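Local atomic coordinates of dephospho-CoA kinase (Campylobacter jejuni subsp. jejuni serotype O:2, PDB entry 4ZO4), a protein that probably catalyses the final step of coenzyme A biosynthesis, the ATP-dependent phosphorylation of the 3'-hydroxyl group of dephospho-CoA. Residues I118-E123 against E169-K174. Numbering follows the deposited sequence.
Sequences IPLFFE and EEKLKK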
loop_
_atom_site.group_PDB
_atom_site.type_symbol
_atom_site.label_atom_id
_atom_site.label_comp_id
_atom_site.label_asym_id
_atom_site.label_seq_id
_atom_site.Cartn_x
_atom_site.Cartn_y
_atom_site.Cartn_z
ATOM N N ILE A 118 -24.018 -5.324 1.613
ATOM C CA ILE A 118 -22.694 -4.660 1.576
ATOM C C ILE A 118 -21.662 -5.409 0.724
ATOM O O ILE A 118 -21.509 -6.617 0.861
ATOM C CB ILE A 118 -22.167 -4.452 3.012
ATOM C CG1 ILE A 118 -20.892 -3.610 3.033
ATOM C CG2 ILE A 118 -21.914 -5.773 3.703
ATOM C CD1 ILE A 118 -20.419 -3.235 4.425
ATOM N N PRO A 119 -20.964 -4.703 -0.186
ATOM C CA PRO A 119 -19.826 -5.304 -0.914
ATOM C C PRO A 119 -18.741 -5.833 -0.009
ATOM O O PRO A 119 -18.335 -5.168 0.933
ATOM C CB PRO A 119 -19.269 -4.157 -1.746
ATOM C CG PRO A 119 -20.360 -3.128 -1.834
ATOM C CD PRO A 119 -21.298 -3.358 -0.682
ATOM N N LEU A 120 -18.278 -7.038 -0.301
ATOM C CA LEU A 120 -17.415 -7.769 0.618
ATOM C C LEU A 120 -16.263 -6.923 1.121
ATOM O O LEU A 120 -15.985 -6.963 2.309
ATOM C CB LEU A 120 -16.914 -9.079 -0.016
ATOM C CG LEU A 120 -16.033 -10.033 0.809
ATOM C CD1 LEU A 120 -16.679 -10.413 2.131
ATOM C CD2 LEU A 120 -15.692 -11.290 0.022
ATOM N N PHE A 121 -15.587 -6.169 0.243
ATOM C CA PHE A 121 -14.414 -5.378 0.681
ATOM C C PHE A 121 -14.718 -3.887 0.848
ATOM O O PHE A 121 -13.989 -3.044 0.381
ATOM C CB PHE A 121 -13.227 -5.601 -0.259
ATOM C CG PHE A 121 -12.771 -7.026 -0.324
ATOM C CD1 PHE A 121 -13.350 -7.910 -1.229
ATOM C CD2 PHE A 121 -11.762 -7.483 0.517
ATOM C CE1 PHE A 121 -12.939 -9.221 -1.290
ATOM C CE2 PHE A 121 -11.353 -8.793 0.464
ATOM C CZ PHE A 121 -11.948 -9.668 -0.438
ATOM N N PHE A 122 -15.786 -3.571 1.561
ATOM C CA PHE A 122 -16.273 -2.210 1.694
ATOM C C PHE A 122 -15.414 -1.570 2.707
ATOM O O PHE A 122 -14.961 -2.227 3.621
ATOM C CB PHE A 122 -17.701 -2.207 2.220
ATOM C CG PHE A 122 -18.499 -0.985 1.868
ATOM C CD1 PHE A 122 -19.087 -0.238 2.854
ATOM C CD2 PHE A 122 -18.705 -0.626 0.541
ATOM C CE1 PHE A 122 -19.861 0.854 2.534
ATOM C CE2 PHE A 122 -19.463 0.481 0.209
ATOM C CZ PHE A 122 -20.040 1.221 1.211
ATOM N N GLU A 123 -15.263 -0.261 2.586
ATOM C CA GLU A 123 -14.184 0.449 3.210
ATOM C C GLU A 123 -14.518 1.163 4.511
ATOM O O GLU A 123 -13.743 1.107 5.472
ATOM C CB GLU A 123 -13.644 1.477 2.216
ATOM C CG GLU A 123 -12.725 0.899 1.157
ATOM C CD GLU A 123 -12.015 1.967 0.333
ATOM O OE1 GLU A 123 -12.364 3.170 0.436
ATOM O OE2 GLU A 123 -11.102 1.603 -0.431
ATOM N N GLU A 169 -11.591 -15.789 0.256
ATOM C CA GLU A 169 -11.519 -16.839 1.268
ATOM C C GLU A 169 -10.986 -16.330 2.591
ATOM O O GLU A 169 -11.471 -16.742 3.666
ATOM C CB GLU A 169 -10.642 -17.983 0.820
ATOM C CG GLU A 169 -11.225 -18.805 -0.308
ATOM C CD GLU A 169 -10.637 -20.210 -0.387
ATOM O OE1 GLU A 169 -11.279 -21.066 -1.049
ATOM O OE2 GLU A 169 -9.546 -20.468 0.195
ATOM N N GLU A 170 -9.989 -15.443 2.531
ATOM C CA GLU A 170 -9.510 -14.776 3.754
ATOM C C GLU A 170 -10.609 -14.085 4.525
ATOM O O GLU A 170 -10.597 -14.093 5.757
ATOM C CB GLU A 170 -8.436 -13.738 3.469
ATOM C CG GLU A 170 -7.068 -14.142 3.963
ATOM C CD GLU A 170 -6.977 -14.313 5.470
ATOM O OE1 GLU A 170 -6.525 -15.393 5.927
ATOM O OE2 GLU A 170 -7.345 -13.357 6.194
ATOM N N LYS A 171 -11.550 -13.471 3.819
ATOM C CA LYS A 171 -12.566 -12.680 4.502
ATOM C C LYS A 171 -13.543 -13.528 5.353
ATOM O O LYS A 171 -14.199 -13.016 6.243
ATOM C CB LYS A 171 -13.321 -11.860 3.487
ATOM C CG LYS A 171 -13.681 -10.474 3.960
ATOM C CD LYS A 171 -12.450 -9.637 4.309
ATOM C CE LYS A 171 -12.633 -8.180 3.919
ATOM N NZ LYS A 171 -12.352 -7.279 5.068
ATOM N N LEU A 172 -13.632 -14.826 5.088
ATOM C CA LEU A 172 -14.581 -15.689 5.801
ATOM C C LEU A 172 -14.180 -15.869 7.270
ATOM O O LEU A 172 -15.029 -15.986 8.153
ATOM C CB LEU A 172 -14.649 -17.048 5.126
ATOM C CG LEU A 172 -15.103 -17.067 3.668
ATOM C CD1 LEU A 172 -15.093 -18.503 3.171
ATOM C CD2 LEU A 172 -16.489 -16.462 3.470
ATOM N N LYS A 173 -12.885 -15.876 7.532
ATOM C CA LYS A 173 -12.364 -15.859 8.900
ATOM C C LYS A 173 -13.097 -14.869 9.810
ATOM O O LYS A 173 -12.991 -14.975 11.035
ATOM C CB LYS A 173 -10.861 -15.529 8.897
ATOM C CG LYS A 173 -10.052 -16.369 7.894
ATOM C CD LYS A 173 -8.661 -16.730 8.353
ATOM C CE LYS A 173 -8.078 -17.843 7.490
ATOM N NZ LYS A 173 -6.606 -18.020 7.741
ATOM N N LYS A 174 -13.819 -13.913 9.216
ATOM C CA LYS A 174 -14.621 -12.939 9.962
ATOM C C LYS A 174 -16.162 -13.002 9.759
ATOM O O LYS A 174 -16.891 -12.199 10.319
ATOM C CB LYS A 174 -14.093 -11.522 9.679
ATOM C CG LYS A 174 -12.770 -11.199 10.373
ATOM C CD LYS A 174 -12.192 -9.866 9.893
ATOM C CE LYS A 174 -11.258 -10.044 8.697
ATOM N NZ LYS A 174 -10.746 -8.752 8.133
#
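The phenyl ring of F121 meets the outer half of the K171 side chain at an oblique angle, with CE of the lysine 3.6 Å from F121 CD2 and 3.7 Å from F121 CE2. The ring reaches toward helix 155-172, where D167 and I168 also touch it, and E83 of the second subunit packs against the same residue. The lysine ammonium runs on past the ring rather than settling against it, since NZ lies 4.6 Å from F121 CD2, so the aliphatic methylenes make the contact.

L120 takes the inner half of the same lysine. Its CD1 methyl lies 3.5 Å from K171 CG and 3.9 Å from K171 CB, and the leucine and lysine side chains lie alongside, each pointing back toward the other's backbone. The leucine is extended, CG anti to the backbone N (chi1 -177°), which carries its CD1 methyl to the lysine; I168 is a further apolar neighbour of the L120 side chain. A bend of K171 at CB-CG (chi2 60°), with others farther out, sets the order of its contacts, CG at L120 and CE at F121.

No hydrogen bond joins the two segments. The contact is small, 159 Å² in all, and rests on three partly exposed side chains, with the CA atoms of L120 and K171 7.9 Å apart. On the far side of the loop, E123 OE2 forms a salt bridge with K85 of the second subunit, and E123 OE1 a hydrogen bond with H93 of its own chain.

The arrangement belongs to a P-loop kinase fold: the loop following strand 114-117 of the parallel sheet meets the C-terminal end of helix 155-172, and the L120 side chain lies about 7 Å from that of K18, a predicted ATP-binding residue of the Walker A loop.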